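PDB 3GZB: putative SnoaL-like polyketide cyclase from Shewanella putrefaciens, which is of unproven activity but belongs to the SnoaL-like family of the NTF2 clan and may act as a polyketide cyclase. Local coordinates for residues Gln23-Lys28 and Leu128-Arg133; Asp31-His36 and Leu78-Asn83; Asp48-Asp53 and Val135-Asp140; Gly91-Met96 and Val123-Leu128. All blocks are in the same frame, centred on the assembly; numbering follows the deposited sequence.

How the contacts relate
All four contacts reach one curved mixed sheet. Contacts 1 and 2 join helix 21-34 to its strands and loops, with centres about 17 Å apart; contacts 3 and 4 pair strands within it. Contact 4 joins strands 93-103 and 115-129, shares L128 with contact 1, and is about 10 Å from it between centres. Contact 3 is also about 10 Å from contact 4. The two meet where D140 OD1 lies 2.7 Å from T124 OG1, probably hydrogen-bonded. L33 of contact 2 packs on H138 of contact 3. The side chains of Y80 and D53 lie about 3 Å and 4 Å from bound methylpentanediol, probably from the crystallisation liquor, which may mark a pocket.

Contact 1. Residues Gln23-Lys28 and Leu128-Arg133; sequences QQLAVK and LDMLNR
The guanidinium group of R133 lies over L25. In the conformer described, methyl CD1 of L25 sits against one of its faces, 3.6 Å above the plane and over its centre. At the edge of the same group, in its plane, comes NZ of K28. That amine is 3.2 Å from R133 NH2, and both are donors, so no hydrogen bond joins them. R133 and K28 are each modelled in two conformers, so these guanidinium contacts hold for one of them, and the meeting of like charges at an exposed rim is doubtful in detail. The second flat group is the carboxylate of D129. N132 N donates to its OD1 from above the plane, which is an Asx motif. N132 ND2 donates to OD2 on the syn side over 2.8 Å, nearly straight at 170°. These bonds brace the turn that carries M130 and R133.

L25 is the apolar centre. Its CG is anti to the backbone N (chi1 -170°), and the two methyls spread toward the loop. CD1 touches R133 CG at 3.6 Å. CD2 meets the selenium of M130, a selenomethionine, with CD2 and SE 3.8 Å apart. M130 reaches back because its chain bends at both chi2 and chi3. L128 CD1 makes a wider contact with L25 CB, at 4.4 Å.

The contact sets the early part of helix 21-34 against the turn between strands 115-129 and 134-142. A26 and L128 both pack on V94 of strand 93-103. L128 also touches V135 across the turn, and Q23 reaches strand 86-90 at M87.

Contact 2. Residues Asp31-His36 and Leu78-Asn83; sequences DALTEH and LEYDFN. With EDO (1,2-ethanediol), chain M.
T34 and Y80 meet at the centre. Y80 N donates to T34 O over 3.2 Å, with an angle of 161° at the hydrogen. The CA of T34 lies over one face of the Y80 ring, 4.0 Å from its centroid, in a CH-pi contact. T34 CG2 adds a touch on Y80 CE2 at 3.7 Å. Y80 CG stands between the backbone N and the carbonyl carbon (chi1 62°), and this lays the ring across the helix end. H36 comes to the ring edge, where its NE2 is 3.7 Å from Y80 CE1. The two ring planes are oblique, 52° apart. L78 O sits at the edge of the H36 ring, 3.2 Å from CE1.

Water joins the second shell. One water donates to L33 O and is hydrogen-bonded to Y80 OH. At the exposed rim, another donates to OE2 of both E35 and E79, less certainly because E35 has a second conformer. H36 NE2 is hydrogen-bonded to H74 ND1, while T34 OG1 bonds to M30 O. Y80 stacks on F102, and its OH also bonds a methylpentanediol. A 1,2-ethanediol donates from O1 to E79 O. Both diols are probably from the crystallisation liquor. An alanine in place of Y80 would probably strip the ring cover from T34 CA and leave the water on L33 O without its second partner.

Positive phi at H36 ends helix 21-34 in a Schellman motif. The helix end packs against E79 and Y80, which lead into strand 81-84, as in the helix-on-sheet packing of NTF2-like proteins. The diol at Y80 OH is consistent with a pocket here.

Contact 3. Residues Asp48-Asp53 and Val135-Asp140; sequences DSIFFD and VTEHVD
F51 and H138 lie side by side on the buried face of a parallel strand pair. F51 CE2 stands over the imidazole, offset toward its rim and 3.3 Å from H138 ND1. The ring planes are 38° apart, so the pair is neither a flat stack nor edge-to-face. F51 has a second conformer, and this closeness holds for one of them. The imidazole is gripped at both nitrogens. NE2 donates to D140 OD1 over 2.8 Å, with the acceptor in the ring plane, and ND1 is hydrogen-bonded to Y29 OH of helix 21-34. D140 OD1 also bonds T124 OG1. H138 CG is anti to the backbone N (chi1 176°), which carries the ring out over this face beside F51. A leucine in place of H138 would probably cost D140 OD1 one of its two partners, leave Y29 OH without this mate and set the F51 ring free to shift. On the same face a water donates to OD2 of D53 and of D140, and D53 OD2 also bonds Y144 OH.

The ladder beneath is regular. F52 N reaches H138 O over 2.7 Å and H138 N reaches I50 O over 2.8 Å, both nearly straight. Strands 50-53 and 134-142 run parallel in the curved sheet expected of an NTF2-like fold. At the start of this register, T136 and E137 both face K127 in a classic beta bulge. There S49 OG donates to V135 O over 2.8 Å.

The other face is looser. In the conformer described, I50 CB and E137 CG are 4.1 Å apart, and E137 packs on K54 of the second subunit. The end of F52 leads away from V135-D140. Where the strands begin, a water donates to D48 O and T136 O.

Contact 4. Residues Gly91-Met96 and Val123-Leu128; sequences GSLVVM and VTSLKL
The methyl end of M96, a selenomethionine, fills the hollow between T124 and L126. Its CE is 3.8 Å from T124 CG2 and also touches L126 CG. The chain bends at chi3 (-74°), which turns CE across to the neighbouring strand. Further along this face V94 CG2 lies against L128 CD1 at 3.9 Å.

On the opposite face the contacts are longer. V95 CG1 meets V123 CG1 at 4.2 Å, and L93 CD1 meets S125 CB at the same distance. K127 bends at chi2, and its CD lies near L93 CB, but K127 has a second conformer and this end is less certain. Apart from both faces, in the loop before the strand, S92 CB sits 3.2 Å from L128 O in one of two S92 conformers.

Beneath the side chains runs an antiparallel ladder. V94 and L126 form a hydrogen-bonded pair, with V94 N to L126 O at 2.8 Å. M96 and T124 form another. L93-K127 and V95-S125 are non-hydrogen-bonded pairs.

V94, M96 and L126 face helix 21-34, touching A26, M30 and Y29. L93, V95 and V123 face the second subunit. Strands 86-90 and 134-142 flank the pair.

Contact 1. Residues Gln23-Lys28 and Leu128-Arg133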
# COMPACT_ATOMS: atom_id res chain seq x y z
N GLN A 23 -4.04 -8.30 -12.18
CA GLN A 23 -2.59 -8.05 -12.08
C GLN A 23 -1.92 -7.89 -13.45
O GLN A 23 -1.08 -7.02 -13.61
CB GLN A 23 -1.92 -9.12 -11.24
CG GLN A 23 -2.34 -9.16 -9.77
CD GLN A 23 -1.58 -10.23 -8.99
OE1 GLN A 23 -0.46 -10.59 -9.34
NE2 GLN A 23 -2.20 -10.75 -7.92
N GLN A 24 -2.31 -8.69 -14.45
CA GLN A 24 -1.69 -8.63 -15.76
C GLN A 24 -1.93 -7.25 -16.37
O GLN A 24 -1.03 -6.69 -16.98
CB GLN A 24 -2.23 -9.73 -16.68
CG GLN A 24 -1.82 -11.14 -16.30
CD GLN A 24 -2.17 -12.16 -17.34
OE1 GLN A 24 -1.92 -11.93 -18.55
NE2 GLN A 24 -2.74 -13.28 -16.90
N LEU A 25 -3.11 -6.73 -16.17
CA LEU A 25 -3.41 -5.40 -16.70
C LEU A 25 -2.62 -4.31 -15.97
O LEU A 25 -2.13 -3.38 -16.59
CB LEU A 25 -4.91 -5.11 -16.68
CG LEU A 25 -5.37 -3.86 -17.43
CD1 LEU A 25 -5.03 -3.94 -18.95
CD2 LEU A 25 -6.88 -3.59 -17.22
N ALA A 26 -2.47 -4.45 -14.65
CA ALA A 26 -1.68 -3.53 -13.89
C ALA A 26 -0.26 -3.50 -14.41
O ALA A 26 0.33 -2.42 -14.46
CB ALA A 26 -1.67 -3.94 -12.40
N VAL A 27 0.32 -4.65 -14.77
CA VAL A 27 1.67 -4.67 -15.31
C VAL A 27 1.77 -3.81 -16.58
O VAL A 27 2.73 -3.02 -16.76
CB VAL A 27 2.15 -6.10 -15.56
CG1 VAL A 27 3.50 -6.13 -16.28
CG2 VAL A 27 2.22 -6.91 -14.22
N LYS A 28 0.82 -3.95 -17.49
CA LYS A 28 0.80 -3.14 -18.73
C LYS A 28 0.79 -1.65 -18.43
O LYS A 28 1.54 -0.86 -19.03
CB LYS A 28 -0.42 -3.50 -19.58
CG LYS A 28 -0.42 -4.98 -20.03
CD LYS A 28 -1.37 -5.19 -21.16
CE LYS A 28 -1.14 -6.51 -21.86
NZ LYS A 28 -1.90 -6.49 -23.12
N LEU A 128 -9.13 -0.90 -11.03
CA LEU A 128 -9.29 -1.11 -12.43
C LEU A 128 -10.75 -1.31 -12.80
O LEU A 128 -11.53 -1.90 -12.03
CB LEU A 128 -8.52 -2.36 -12.86
CG LEU A 128 -7.02 -2.28 -12.52
CD1 LEU A 128 -6.37 -3.64 -12.81
CD2 LEU A 128 -6.33 -1.22 -13.23
N ASP A 129 -11.10 -0.82 -13.99
CA ASP A 129 -12.37 -1.15 -14.68
C ASP A 129 -11.98 -2.11 -15.79
O ASP A 129 -11.44 -1.71 -16.85
CB ASP A 129 -12.99 0.17 -15.18
CG ASP A 129 -14.19 -0.03 -16.11
OD1 ASP A 129 -14.54 -1.18 -16.42
OD2 ASP A 129 -14.73 1.02 -16.56
N MSE A 130 -12.20 -3.41 -15.52
CA MSE A 130 -11.73 -4.46 -16.41
C MSE A 130 -12.47 -4.43 -17.75
O MSE A 130 -11.85 -4.62 -18.79
CB MSE A 130 -11.74 -5.84 -15.74
CG MSE A 130 -10.90 -5.96 -14.49
SE MSE A 130 -9.03 -5.70 -14.87
CE MSE A 130 -8.76 -7.20 -15.94
N LEU A 131 -13.76 -4.11 -17.75
CA LEU A 131 -14.54 -4.05 -19.01
C LEU A 131 -13.94 -3.03 -19.97
O LEU A 131 -13.79 -3.30 -21.15
CB LEU A 131 -15.99 -3.70 -18.69
CG LEU A 131 -16.90 -3.42 -19.89
CD1 LEU A 131 -17.09 -4.70 -20.67
CD2 LEU A 131 -18.22 -2.82 -19.43
N ASN A 132 -13.59 -1.85 -19.46
CA ASN A 132 -13.11 -0.77 -20.31
C ASN A 132 -11.59 -0.64 -20.34
O ASN A 132 -11.07 0.28 -20.95
CB ASN A 132 -13.76 0.54 -19.84
CG ASN A 132 -15.24 0.53 -20.05
OD1 ASN A 132 -15.68 0.44 -21.21
ND2 ASN A 132 -16.03 0.60 -18.98
N ARG A 133 -10.88 -1.54 -19.66
CA ARG A 133 -9.42 -1.54 -19.66
C ARG A 133 -8.88 -0.17 -19.14
O ARG A 133 -8.00 0.43 -19.77
CB ARG A 133 -8.88 -1.87 -21.06
CG ARG A 133 -7.61 -2.62 -21.07
CD ARG A 133 -7.27 -3.09 -22.50
NE ARG A 133 -5.99 -3.78 -22.52
CZ ARG A 133 -4.80 -3.20 -22.56
NH1 ARG A 133 -4.65 -1.87 -22.57
NH2 ARG A 133 -3.73 -3.96 -22.56

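Contact 2. Residues Asp31-His36 and Leu78-Asn83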
# COMPACT_ATOMS: atom_id res chain seq x y z
N ASP A 31 4.21 -0.58 -16.81
CA ASP A 31 5.28 -0.53 -17.82
C ASP A 31 5.12 0.75 -18.66
O ASP A 31 6.12 1.46 -18.89
CB ASP A 31 5.29 -1.79 -18.71
CG ASP A 31 6.06 -2.94 -18.05
OD1 ASP A 31 6.88 -2.64 -17.17
OD2 ASP A 31 5.87 -4.13 -18.41
N ALA A 32 3.91 1.09 -19.08
CA ALA A 32 3.69 2.35 -19.82
C ALA A 32 4.09 3.58 -19.01
O ALA A 32 4.78 4.47 -19.49
CB ALA A 32 2.21 2.47 -20.29
N LEU A 33 3.68 3.61 -17.75
CA LEU A 33 3.98 4.75 -16.89
C LEU A 33 5.48 4.96 -16.73
O LEU A 33 5.99 6.07 -16.91
CB LEU A 33 3.33 4.53 -15.51
CG LEU A 33 3.55 5.60 -14.45
CD1 LEU A 33 2.78 6.90 -14.81
CD2 LEU A 33 3.12 5.07 -13.08
N THR A 34 6.18 3.87 -16.37
CA THR A 34 7.58 3.98 -16.04
C THR A 34 8.48 4.19 -17.26
O THR A 34 9.60 4.65 -17.09
CB THR A 34 8.08 2.81 -15.17
OG1 THR A 34 7.99 1.60 -15.96
CG2 THR A 34 7.29 2.67 -13.82
N GLU A 35 7.98 3.87 -18.46
CA GLU A 35 8.62 4.15 -19.75
C GLU A 35 8.21 5.51 -20.34
O GLU A 35 8.66 5.88 -21.43
CB GLU A 35 8.19 3.05 -20.76
CG GLU A 35 8.66 1.64 -20.42
CD GLU A 35 7.90 0.57 -21.22
OE1 GLU A 35 7.10 0.94 -22.14
OE2 GLU A 35 8.09 -0.62 -20.89
N HIS A 36 7.34 6.26 -19.64
CA HIS A 36 6.83 7.55 -20.16
C HIS A 36 6.13 7.35 -21.50
O HIS A 36 6.20 8.23 -22.39
CB HIS A 36 7.97 8.60 -20.24
CG HIS A 36 8.73 8.76 -18.97
ND1 HIS A 36 9.98 8.23 -18.79
CD2 HIS A 36 8.42 9.40 -17.81
CE1 HIS A 36 10.43 8.56 -17.59
NE2 HIS A 36 9.48 9.25 -16.96
N LEU A 78 14.76 9.89 -17.35
CA LEU A 78 14.92 8.68 -18.14
C LEU A 78 13.95 7.60 -17.67
O LEU A 78 13.38 7.73 -16.56
CB LEU A 78 16.38 8.19 -18.06
CG LEU A 78 17.44 9.16 -18.60
CD1 LEU A 78 18.87 8.55 -18.34
CD2 LEU A 78 17.18 9.48 -20.06
N GLU A 79 13.80 6.52 -18.42
CA GLU A 79 12.96 5.42 -17.93
C GLU A 79 13.39 5.06 -16.51
O GLU A 79 14.60 5.00 -16.21
CB GLU A 79 13.06 4.17 -18.81
CG GLU A 79 12.34 2.96 -18.28
CD GLU A 79 12.25 1.78 -19.23
OE1 GLU A 79 12.78 1.88 -20.36
OE2 GLU A 79 11.66 0.74 -18.80
N TYR A 80 12.41 4.81 -15.64
CA TYR A 80 12.65 4.39 -14.28
C TYR A 80 12.01 3.03 -14.05
O TYR A 80 11.27 2.55 -14.89
CB TYR A 80 12.19 5.43 -13.27
CG TYR A 80 10.72 5.77 -13.25
CD1 TYR A 80 10.15 6.56 -14.25
CD2 TYR A 80 9.93 5.36 -12.19
CE1 TYR A 80 8.80 6.91 -14.22
CE2 TYR A 80 8.57 5.72 -12.14
CZ TYR A 80 8.03 6.53 -13.15
OH TYR A 80 6.71 6.92 -13.12
N ASP A 81 12.37 2.39 -12.94
CA ASP A 81 11.87 1.03 -12.68
C ASP A 81 11.05 0.99 -11.42
O ASP A 81 11.31 1.75 -10.47
CB ASP A 81 13.01 0.03 -12.56
CG ASP A 81 13.79 -0.12 -13.85
OD1 ASP A 81 13.23 0.04 -14.95
OD2 ASP A 81 15.00 -0.41 -13.73
N PHE A 82 10.04 0.13 -11.42
CA PHE A 82 9.34 -0.20 -10.21
C PHE A 82 9.74 -1.64 -9.87
O PHE A 82 9.36 -2.56 -10.59
CB PHE A 82 7.84 -0.04 -10.36
CG PHE A 82 7.03 -0.20 -9.11
CD1 PHE A 82 7.47 0.18 -7.86
CD2 PHE A 82 5.74 -0.61 -9.22
CE1 PHE A 82 6.66 0.11 -6.77
CE2 PHE A 82 4.91 -0.67 -8.10
CZ PHE A 82 5.39 -0.33 -6.88
N ASN A 83 10.57 -1.78 -8.85
CA ASN A 83 11.11 -3.08 -8.45
C ASN A 83 10.22 -3.56 -7.34
O ASN A 83 10.29 -3.09 -6.19
CB ASN A 83 12.55 -2.92 -8.04
CG ASN A 83 13.44 -2.54 -9.19
OD1 ASN A 83 13.30 -3.09 -10.28
ND2 ASN A 83 14.35 -1.60 -8.98
C1 EDO M . 16.57 3.12 -13.51
O1 EDO M . 16.34 4.48 -13.97
C2 EDO M . 17.06 2.26 -14.64
O2 EDO M . 18.40 2.75 -14.79
O HOH W 1 5.82 8.43 -15.51
O HOH W 2 10.59 -1.35 -20.01

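Contact 3. Residues Asp48-Asp53 and Val135-Asp140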
# COMPACT_ATOMS: atom_id res chain seq x y z
N ASP A 48 -13.01 10.76 -15.56
CA ASP A 48 -13.27 10.49 -14.15
C ASP A 48 -12.07 9.84 -13.46
O ASP A 48 -12.11 9.67 -12.25
CB ASP A 48 -14.47 9.54 -13.98
CG ASP A 48 -15.79 10.17 -14.52
OD1 ASP A 48 -16.02 11.36 -14.28
OD2 ASP A 48 -16.52 9.42 -15.19
N SER A 49 -11.02 9.47 -14.20
CA SER A 49 -9.89 8.77 -13.55
C SER A 49 -9.21 9.70 -12.54
O SER A 49 -9.10 10.89 -12.79
CB SER A 49 -8.85 8.30 -14.60
OG SER A 49 -9.39 7.36 -15.51
N ILE A 50 -8.72 9.11 -11.46
CA ILE A 50 -8.06 9.83 -10.40
C ILE A 50 -6.63 9.33 -10.26
O ILE A 50 -6.38 8.10 -10.27
CB ILE A 50 -8.78 9.60 -9.10
CG1 ILE A 50 -10.16 10.24 -9.13
CG2 ILE A 50 -7.98 10.18 -7.90
CD1 ILE A 50 -11.04 9.74 -8.03
N PHE A 51 -5.66 10.26 -10.16
CA PHE A 51 -4.29 9.97 -9.76
C PHE A 51 -4.10 10.69 -8.41
O PHE A 51 -4.17 11.94 -8.38
CB PHE A 51 -3.30 10.47 -10.82
CG PHE A 51 -1.89 9.94 -10.65
CD1 PHE A 51 -1.10 10.38 -9.60
CD2 PHE A 51 -1.37 9.01 -11.52
CE1 PHE A 51 0.19 9.88 -9.42
CE2 PHE A 51 -0.08 8.52 -11.34
CZ PHE A 51 0.66 8.96 -10.29
N PHE A 52 -3.91 9.97 -7.32
CA PHE A 52 -3.81 10.58 -5.98
C PHE A 52 -2.50 10.17 -5.34
O PHE A 52 -2.34 9.02 -4.91
CB PHE A 52 -5.02 10.13 -5.14
CG PHE A 52 -5.22 10.87 -3.84
CD1 PHE A 52 -4.45 11.90 -3.44
CD2 PHE A 52 -6.30 10.52 -3.04
CE1 PHE A 52 -4.70 12.58 -2.24
CE2 PHE A 52 -6.57 11.20 -1.87
CZ PHE A 52 -5.76 12.24 -1.48
N ASP A 53 -1.54 11.09 -5.26
CA ASP A 53 -0.38 10.88 -4.40
C ASP A 53 -0.81 11.34 -3.00
O ASP A 53 -0.87 12.54 -2.69
CB ASP A 53 0.84 11.59 -4.92
CG ASP A 53 2.10 11.33 -4.04
OD1 ASP A 53 1.95 11.14 -2.82
OD2 ASP A 53 3.18 11.38 -4.63
N VAL A 135 -7.89 2.54 -15.65
CA VAL A 135 -7.56 2.79 -14.24
C VAL A 135 -8.51 3.86 -13.78
O VAL A 135 -8.50 5.01 -14.28
CB VAL A 135 -6.07 3.23 -14.09
CG1 VAL A 135 -5.76 3.77 -12.69
CG2 VAL A 135 -5.16 2.05 -14.44
N THR A 136 -9.35 3.49 -12.81
CA THR A 136 -10.27 4.45 -12.25
C THR A 136 -9.59 5.26 -11.12
O THR A 136 -9.91 6.44 -10.90
CB THR A 136 -11.58 3.83 -11.81
OG1 THR A 136 -11.39 2.98 -10.72
CG2 THR A 136 -12.18 2.97 -12.93
N GLU A 137 -8.68 4.62 -10.37
CA GLU A 137 -7.95 5.32 -9.30
C GLU A 137 -6.59 4.72 -9.13
O GLU A 137 -6.44 3.52 -8.91
CB GLU A 137 -8.69 5.28 -7.96
CG GLU A 137 -8.10 6.22 -6.91
CD GLU A 137 -8.89 6.32 -5.59
OE1 GLU A 137 -9.72 5.43 -5.24
OE2 GLU A 137 -8.63 7.32 -4.87
N HIS A 138 -5.58 5.59 -9.22
CA HIS A 138 -4.18 5.27 -8.94
C HIS A 138 -3.82 6.00 -7.66
O HIS A 138 -3.93 7.24 -7.61
CB HIS A 138 -3.35 5.73 -10.13
CG HIS A 138 -1.87 5.56 -9.98
ND1 HIS A 138 -1.04 5.42 -11.06
CD2 HIS A 138 -1.06 5.51 -8.89
CE1 HIS A 138 0.21 5.31 -10.66
NE2 HIS A 138 0.24 5.36 -9.33
N VAL A 139 -3.48 5.25 -6.60
CA VAL A 139 -3.05 5.86 -5.33
C VAL A 139 -1.59 5.54 -5.07
O VAL A 139 -1.23 4.33 -5.07
CB VAL A 139 -3.87 5.38 -4.15
CG1 VAL A 139 -3.37 6.05 -2.86
CG2 VAL A 139 -5.37 5.67 -4.36
N ASP A 140 -0.76 6.57 -4.86
CA ASP A 140 0.62 6.41 -4.49
C ASP A 140 0.86 6.80 -3.04
O ASP A 140 0.35 7.82 -2.57
CB ASP A 140 1.55 7.25 -5.35
CG ASP A 140 1.96 6.58 -6.65
OD1 ASP A 140 1.66 5.38 -6.90
OD2 ASP A 140 2.61 7.33 -7.46
O HOH W 3 -12.57 7.39 -10.87
O HOH W 4 3.58 9.89 -6.84

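Contact 4. Residues Gly91-Met96 and Val123-Leu128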
# COMPACT_ATOMS: atom_id res chain seq x y z
N GLY A 91 -10.12 -8.67 -6.14
CA GLY A 91 -10.82 -8.24 -7.33
C GLY A 91 -10.00 -7.30 -8.19
O GLY A 91 -8.83 -7.52 -8.45
N SER A 92 -10.67 -6.22 -8.60
CA SER A 92 -10.09 -5.21 -9.46
C SER A 92 -9.19 -4.22 -8.73
O SER A 92 -8.71 -3.28 -9.35
CB SER A 92 -11.20 -4.45 -10.21
OG SER A 92 -11.80 -5.29 -11.19
N LEU A 93 -8.90 -4.40 -7.42
CA LEU A 93 -7.97 -3.52 -6.67
C LEU A 93 -6.67 -4.29 -6.60
O LEU A 93 -6.56 -5.36 -5.97
CB LEU A 93 -8.51 -3.29 -5.26
CG LEU A 93 -7.59 -2.48 -4.37
CD1 LEU A 93 -7.44 -1.06 -4.91
CD2 LEU A 93 -8.17 -2.49 -2.93
N VAL A 94 -5.63 -3.74 -7.23
CA VAL A 94 -4.30 -4.33 -7.28
C VAL A 94 -3.34 -3.50 -6.39
O VAL A 94 -3.34 -2.25 -6.47
CB VAL A 94 -3.76 -4.34 -8.73
CG1 VAL A 94 -2.28 -4.85 -8.75
CG2 VAL A 94 -4.67 -5.17 -9.65
N VAL A 95 -2.58 -4.18 -5.52
CA VAL A 95 -1.70 -3.55 -4.55
C VAL A 95 -0.31 -3.99 -4.84
O VAL A 95 -0.05 -5.19 -4.99
CB VAL A 95 -2.07 -3.94 -3.11
CG1 VAL A 95 -1.14 -3.24 -2.08
CG2 VAL A 95 -3.52 -3.59 -2.78
N MSE A 96 0.63 -3.03 -4.95
CA MSE A 96 2.04 -3.29 -5.28
C MSE A 96 2.93 -2.61 -4.28
O MSE A 96 2.78 -1.43 -4.04
CB MSE A 96 2.36 -2.81 -6.69
CG MSE A 96 1.56 -3.57 -7.76
SE MSE A 96 1.54 -2.69 -9.49
CE MSE A 96 0.36 -1.32 -9.01
N VAL A 123 4.20 2.15 -1.90
CA VAL A 123 3.04 1.33 -2.15
C VAL A 123 2.23 2.06 -3.19
O VAL A 123 1.91 3.26 -3.04
CB VAL A 123 2.23 1.13 -0.88
CG1 VAL A 123 0.97 0.28 -1.12
CG2 VAL A 123 3.14 0.50 0.21
N THR A 124 1.86 1.36 -4.23
CA THR A 124 0.98 1.87 -5.31
C THR A 124 -0.22 0.93 -5.43
O THR A 124 -0.02 -0.30 -5.51
CB THR A 124 1.73 1.93 -6.64
OG1 THR A 124 2.76 2.92 -6.50
CG2 THR A 124 0.81 2.28 -7.83
N SER A 125 -1.44 1.45 -5.44
CA SER A 125 -2.61 0.65 -5.70
C SER A 125 -3.31 1.18 -6.91
O SER A 125 -3.35 2.39 -7.19
CB SER A 125 -3.55 0.57 -4.51
OG SER A 125 -4.10 1.86 -4.19
N LEU A 126 -3.92 0.28 -7.67
CA LEU A 126 -4.73 0.60 -8.84
C LEU A 126 -6.10 -0.03 -8.68
O LEU A 126 -6.21 -1.24 -8.43
CB LEU A 126 -4.10 0.08 -10.14
CG LEU A 126 -2.66 0.48 -10.42
CD1 LEU A 126 -2.16 -0.21 -11.71
CD2 LEU A 126 -2.53 1.97 -10.51
N LYS A 127 -7.14 0.77 -8.85
CA LYS A 127 -8.49 0.25 -8.98
C LYS A 127 -8.80 0.26 -10.48
O LYS A 127 -8.70 1.33 -11.12
CB LYS A 127 -9.48 1.12 -8.20
CG LYS A 127 -10.89 0.56 -8.09
CD LYS A 127 -10.95 -0.79 -7.38
CE LYS A 127 -12.41 -1.23 -7.19
NZ LYS A 127 -12.56 -2.69 -6.93
N LEU A 128 -9.13 -0.90 -11.03
CA LEU A 128 -9.29 -1.11 -12.43
C LEU A 128 -10.75 -1.31 -12.80
O LEU A 128 -11.53 -1.90 -12.03
CB LEU A 128 -8.52 -2.36 -12.86
CG LEU A 128 -7.02 -2.28 -12.52
CD1 LEU A 128 -6.37 -3.64 -12.81
CD2 LEU A 128 -6.33 -1.22 -13.23
O HOH W 5 -13.64 -4.19 -13.08